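Local coordinates for protein polyhedrin (Simulium ubiquitum cypovirus, PDB 5A9A) that packs into the microcrystals called polyhedra, the occlusion bodies of this insect virus, probably sheltering the virus particles embedded in them, at residues 105-110 with 223-228; 138-143 with 172-177. All coordinates share one frame; numbering follows the deposited sequence.

Overall arrangement
Both contacts belong to the beta-sheet body of the polyhedrin subunit, their centres about 19 Å apart. Contact 1 packs the segment that follows helix 211-221 against strand 105-111 of the six-stranded sheet; contact 2 seats the loop 138-143 on strand 170-176 of the four-stranded sheet. In sequence, both segments of contact 2 fall between those of contact 1. The two meet through F175, whose ring packs on strand 105-111: its CZ lies 3.8 Å from CG2 of I108 and its CE1 3.8 Å from CB of A110. Both contacts lie away from the UTP pocket. Contact 2 also reaches the third subunit of the assembly, where W140 is hydrogen-bonded to N197 of that subunit.

Contact 1: 105-110 with 223-228; sequences AIMISA and LCYIDS
L223 meets S109 through its CB, 3.7 Å from S109 OG, while its side chain also packs on M218 of helix 211-221 and on W134 of the second subunit. C224 then supplies the polar link between the segments: S109 OG donates to C224 O over 2.6 Å, arriving in the carbonyl plane on a lone pair, with a C=O...OG angle of 132°. With chi1 at 173°, OG of S109 is turned away from its own N and across to that carbonyl. N111, at the end of the same strand, hydrogen-bonds to both partners, its ND2 to S109 OG and its OD1 to C224 N. The sulfur of C224 lies 3.5 Å from S109 OG. The join is thus a side-chain bridge from strand 105-111, an inner strand of the six-stranded antiparallel sheet paired with 34-41 and 157-163, to the chain leaving helix 211-221, rather than a backbone pairing of two strands. Y225 brings its ring to M107 in a Met-aromatic contact. M107 CE sits in the ring plane at the edge, 3.8 Å from Y225 CE1, and SD is 5.3 Å from the ring centroid, obliquely placed at 65° to the normal. A bend at chi3 turns the M107 methyl towards this edge. Beyond it, Y225 OH is hydrogen-bonded to E211, and F159 of strand 157-163 meets the ring at a steep angle.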
loop_
_atom_site.group_PDB
_atom_site.type_symbol
_atom_site.label_atom_id
_atom_site.label_comp_id
_atom_site.label_asym_id
_atom_site.label_seq_id
_atom_site.Cartn_x
_atom_site.Cartn_y
_atom_site.Cartn_z
ATOM N N ALA A 105 -14.466 -20.298 3.594
ATOM C CA ALA A 105 -13.348 -20.609 4.477
ATOM C C ALA A 105 -12.055 -19.977 3.982
ATOM O O ALA A 105 -11.945 -19.602 2.813
ATOM C CB ALA A 105 -13.180 -22.119 4.595
ATOM N N ILE A 106 -11.082 -19.865 4.882
ATOM C CA ILE A 106 -9.757 -19.365 4.535
ATOM C C ILE A 106 -8.702 -20.371 4.969
ATOM O O ILE A 106 -8.805 -20.965 6.041
ATOM C CB ILE A 106 -9.434 -18.037 5.246
ATOM C CG1 ILE A 106 -10.652 -17.113 5.270
ATOM C CG2 ILE A 106 -8.248 -17.356 4.574
ATOM C CD1 ILE A 106 -10.459 -15.898 6.157
ATOM N N MET A 107 -7.689 -20.562 4.134
ATOM C CA MET A 107 -6.524 -21.340 4.524
ATOM C C MET A 107 -5.292 -20.460 4.383
ATOM O O MET A 107 -5.119 -19.774 3.371
ATOM C CB MET A 107 -6.380 -22.593 3.661
ATOM C CG MET A 107 -7.564 -23.542 3.748
ATOM S SD MET A 107 -7.290 -25.063 2.822
ATOM C CE MET A 107 -7.194 -24.431 1.150
ATOM N N ILE A 108 -4.437 -20.472 5.399
ATOM C CA ILE A 108 -3.228 -19.663 5.368
ATOM C C ILE A 108 -1.983 -20.515 5.565
ATOM O O ILE A 108 -1.808 -21.157 6.603
ATOM C CB ILE A 108 -3.255 -18.557 6.436
ATOM C CG1 ILE A 108 -4.502 -17.685 6.259
ATOM C CG2 ILE A 108 -1.998 -17.704 6.341
ATOM C CD1 ILE A 108 -4.600 -16.547 7.251
ATOM N N SER A 109 -1.130 -20.519 4.546
ATOM C CA SER A 109 0.150 -21.203 4.608
ATOM C C SER A 109 1.248 -20.171 4.833
ATOM O O SER A 109 1.565 -19.389 3.939
ATOM C CB SER A 109 0.401 -21.963 3.306
ATOM O OG SER A 109 1.709 -22.501 3.274
ATOM N N ALA A 110 1.817 -20.166 6.034
ATOM C CA ALA A 110 2.872 -19.216 6.375
ATOM C C ALA A 110 4.215 -19.930 6.433
ATOM O O ALA A 110 4.369 -20.925 7.141
ATOM C CB ALA A 110 2.569 -18.546 7.703
ATOM N N LEU A 223 5.367 -24.451 -0.430
ATOM C CA LEU A 223 4.658 -23.812 0.668
ATOM C C LEU A 223 3.874 -24.910 1.366
ATOM O O LEU A 223 3.309 -25.778 0.701
ATOM C CB LEU A 223 3.708 -22.747 0.121
ATOM C CG LEU A 223 4.381 -21.685 -0.752
ATOM C CD1 LEU A 223 3.353 -20.812 -1.455
ATOM C CD2 LEU A 223 5.324 -20.839 0.093
ATOM N N CYS A 224 3.841 -24.897 2.695
ATOM C CA CYS A 224 3.236 -26.009 3.415
ATOM C C CYS A 224 1.734 -26.056 3.163
ATOM O O CYS A 224 1.081 -25.025 3.002
ATOM C CB CYS A 224 3.540 -25.953 4.916
ATOM S SG CYS A 224 2.676 -24.673 5.845
ATOM N N TYR A 225 1.196 -27.267 3.111
ATOM C CA TYR A 225 -0.219 -27.453 2.845
ATOM C C TYR A 225 -0.739 -28.709 3.519
ATOM O O TYR A 225 -0.107 -29.758 3.464
ATOM C CB TYR A 225 -0.478 -27.546 1.341
ATOM C CG TYR A 225 -1.947 -27.674 1.008
ATOM C CD1 TYR A 225 -2.790 -26.572 1.077
ATOM C CD2 TYR A 225 -2.491 -28.895 0.633
ATOM C CE1 TYR A 225 -4.135 -26.682 0.785
ATOM C CE2 TYR A 225 -3.837 -29.014 0.335
ATOM C CZ TYR A 225 -4.652 -27.906 0.412
ATOM O OH TYR A 225 -5.991 -28.018 0.115
ATOM N N ILE A 226 -1.899 -28.583 4.154
ATOM C CA ILE A 226 -2.603 -29.718 4.725
ATOM C C ILE A 226 -3.923 -29.838 3.979
ATOM O O ILE A 226 -4.703 -28.887 3.939
ATOM C CB ILE A 226 -2.861 -29.512 6.229
ATOM C CG1 ILE A 226 -1.586 -29.015 6.917
ATOM C CG2 ILE A 226 -3.361 -30.801 6.863
ATOM C CD1 ILE A 226 -1.689 -28.934 8.425
ATOM N N ASP A 227 -4.173 -30.993 3.371
ATOM C CA ASP A 227 -5.331 -31.134 2.498
ATOM C C ASP A 227 -6.617 -31.345 3.284
ATOM O O ASP A 227 -6.605 -31.402 4.513
ATOM C CB ASP A 227 -5.121 -32.263 1.480
ATOM C CG ASP A 227 -4.959 -33.625 2.129
ATOM O OD1 ASP A 227 -5.655 -33.911 3.128
ATOM O OD2 ASP A 227 -4.144 -34.423 1.618
ATOM N N SER A 228 -7.726 -31.460 2.562
ATOM C CA SER A 228 -9.048 -31.536 3.175
ATOM C C SER A 228 -9.224 -32.770 4.059
ATOM O O SER A 228 -10.157 -32.835 4.860
ATOM C CB SER A 228 -10.129 -31.517 2.092
ATOM O OG SER A 228 -9.911 -32.540 1.133
#

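Contact 2: 138-143 with 172-177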
loop_
_atom_site.group_PDB
_atom_site.type_symbol
_atom_site.label_atom_id
_atom_site.label_comp_id
_atom_site.label_asym_id
_atom_site.label_seq_id
_atom_site.Cartn_x
_atom_site.Cartn_y
_atom_site.Cartn_z
ATOM N N ARG A 138 -8.970 -2.314 18.955
ATOM C CA ARG A 138 -7.529 -2.149 19.097
ATOM C C ARG A 138 -6.819 -2.745 17.885
ATOM O O ARG A 138 -7.460 -3.286 16.980
ATOM C CB ARG A 138 -7.026 -2.831 20.377
ATOM C CG ARG A 138 -7.260 -2.038 21.660
ATOM C CD ARG A 138 -8.660 -2.237 22.224
ATOM N NE ARG A 138 -8.838 -1.528 23.490
ATOM C CZ ARG A 138 -9.213 -0.257 23.595
ATOM N NH1 ARG A 138 -9.460 0.465 22.506
ATOM N NH2 ARG A 138 -9.349 0.296 24.794
ATOM N N ALA A 139 -5.495 -2.639 17.863
ATOM C CA ALA A 139 -4.706 -3.259 16.806
ATOM C C ALA A 139 -5.114 -4.718 16.665
ATOM O O ALA A 139 -5.398 -5.194 15.564
ATOM C CB ALA A 139 -3.221 -3.153 17.121
ATOM N N TRP A 140 -5.145 -5.423 17.793
ATOM C CA TRP A 140 -5.563 -6.819 17.818
ATOM C C TRP A 140 -6.454 -7.071 19.029
ATOM O O TRP A 140 -6.337 -6.387 20.045
ATOM C CB TRP A 140 -4.337 -7.734 17.861
ATOM C CG TRP A 140 -3.334 -7.411 16.800
ATOM C CD1 TRP A 140 -2.162 -6.727 16.959
ATOM C CD2 TRP A 140 -3.416 -7.752 15.411
ATOM N NE1 TRP A 140 -1.509 -6.623 15.753
ATOM C CE2 TRP A 140 -2.258 -7.243 14.786
ATOM C CE3 TRP A 140 -4.358 -8.435 14.633
ATOM C CZ2 TRP A 140 -2.019 -7.393 13.419
ATOM C CZ3 TRP A 140 -4.118 -8.586 13.276
ATOM C CH2 TRP A 140 -2.955 -8.067 12.683
ATOM N N GLY A 141 -7.340 -8.056 18.918
ATOM C CA GLY A 141 -8.313 -8.327 19.963
ATOM C C GLY A 141 -8.159 -9.698 20.596
ATOM O O GLY A 141 -7.254 -10.458 20.245
ATOM N N PRO A 142 -9.058 -10.027 21.535
ATOM C CA PRO A 142 -9.020 -11.283 22.295
ATOM C C PRO A 142 -9.398 -12.521 21.474
ATOM O O PRO A 142 -9.198 -13.639 21.949
ATOM C CB PRO A 142 -10.047 -11.049 23.409
ATOM C CG PRO A 142 -10.968 -10.013 22.877
ATOM C CD PRO A 142 -10.151 -9.142 21.973
ATOM N N ARG A 143 -9.929 -12.325 20.270
ATOM C CA ARG A 143 -10.315 -13.442 19.409
ATOM C C ARG A 143 -9.298 -13.653 18.289
ATOM O O ARG A 143 -9.529 -14.429 17.362
ATOM C CB ARG A 143 -11.702 -13.197 18.815
ATOM C CG ARG A 143 -12.805 -13.118 19.857
ATOM C CD ARG A 143 -14.062 -12.459 19.307
ATOM N NE ARG A 143 -15.073 -13.436 18.905
ATOM C CZ ARG A 143 -15.321 -13.798 17.648
ATOM N NH1 ARG A 143 -14.636 -13.268 16.640
ATOM N NH2 ARG A 143 -16.267 -14.695 17.396
ATOM N N LYS A 172 -7.314 -9.377 8.697
ATOM C CA LYS A 172 -6.108 -8.591 8.945
ATOM C C LYS A 172 -5.042 -9.529 9.501
ATOM O O LYS A 172 -5.346 -10.392 10.324
ATOM C CB LYS A 172 -6.393 -7.453 9.933
ATOM C CG LYS A 172 -5.315 -6.371 9.966
ATOM C CD LYS A 172 -5.743 -5.157 10.796
ATOM C CE LYS A 172 -5.683 -5.444 12.292
ATOM N NZ LYS A 172 -6.017 -4.240 13.114
ATOM N N PHE A 173 -3.799 -9.378 9.053
ATOM C CA PHE A 173 -2.747 -10.319 9.447
ATOM C C PHE A 173 -1.358 -9.700 9.552
ATOM O O PHE A 173 -1.074 -8.660 8.956
ATOM C CB PHE A 173 -2.698 -11.492 8.465
ATOM C CG PHE A 173 -2.617 -11.074 7.026
ATOM C CD1 PHE A 173 -1.391 -10.849 6.423
ATOM C CD2 PHE A 173 -3.769 -10.910 6.276
ATOM C CE1 PHE A 173 -1.315 -10.461 5.097
ATOM C CE2 PHE A 173 -3.703 -10.526 4.949
ATOM C CZ PHE A 173 -2.470 -10.301 4.358
ATOM N N LYS A 174 -0.495 -10.371 10.311
ATOM C CA LYS A 174 0.886 -9.946 10.502
ATOM C C LYS A 174 1.782 -11.168 10.688
ATOM O O LYS A 174 1.570 -11.962 11.601
ATOM C CB LYS A 174 1.001 -9.039 11.731
ATOM C CG LYS A 174 2.381 -8.422 11.910
ATOM C CD LYS A 174 2.890 -8.566 13.337
ATOM C CE LYS A 174 2.066 -7.757 14.326
ATOM N NZ LYS A 174 2.821 -7.524 15.590
ATOM N N PHE A 175 2.776 -11.315 9.817
ATOM C CA PHE A 175 3.749 -12.397 9.932
ATOM C C PHE A 175 5.162 -11.822 9.916
ATOM O O PHE A 175 5.729 -11.611 8.850
ATOM C CB PHE A 175 3.584 -13.396 8.782
ATOM C CG PHE A 175 2.211 -14.000 8.696
ATOM C CD1 PHE A 175 1.886 -15.127 9.433
ATOM C CD2 PHE A 175 1.247 -13.444 7.873
ATOM C CE1 PHE A 175 0.617 -15.680 9.357
ATOM C CE2 PHE A 175 -0.018 -13.996 7.790
ATOM C CZ PHE A 175 -0.331 -15.115 8.532
ATOM N N PRO A 176 5.732 -11.567 11.103
ATOM C CA PRO A 176 7.030 -10.894 11.212
ATOM C C PRO A 176 8.216 -11.854 11.292
ATOM O O PRO A 176 8.088 -12.961 11.813
ATOM C CB PRO A 176 6.889 -10.113 12.518
ATOM C CG PRO A 176 6.019 -10.994 13.367
ATOM C CD PRO A 176 5.115 -11.772 12.425
ATOM N N SER A 177 9.363 -11.416 10.778
ATOM C CA SER A 177 10.578 -12.226 10.796
ATOM C C SER A 177 11.113 -12.395 12.213
ATOM O O SER A 177 10.893 -11.542 13.075
ATOM C CB SER A 177 11.674 -11.569 9.948
ATOM O OG SER A 177 11.185 -11.130 8.693
#
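K172 and W140 carry this contact, which combines one charged hydrogen bond with packing on an indole. K172 NZ donates to A139 O over 2.7 Å, meeting a lone pair of the oxygen within the carbonyl plane, the C=O...NZ angle being 137°. The same ammonium makes a cation-pi interaction with W140, 4.7 Å from the centroid of the six-membered ring and only 9° off its normal. A CH-pi contact accompanies it: K172 CE lies 3.9 Å from that centroid, over the face, displaced from the centre towards CZ3. The bend at chi3 (75°) in an otherwise extended lysine chain carries CE and NZ over the ring. Van der Waals packing continues along the strand, where K174 CB approaches W140 CZ2 to 3.8 Å and W140 CH2 nears the carbonyl carbon of F173. W140 NE1 is hydrogen-bonded to OD1 of N197 of the third subunit, which K174 NZ reaches only weakly. Strand 170-176 runs between 57-62 and 120-124 in the four-stranded antiparallel sheet, and W140 of the loop 138-143, which lies between strands 120-124 and 145-146, also touches R120 and E122 of the adjacent strand.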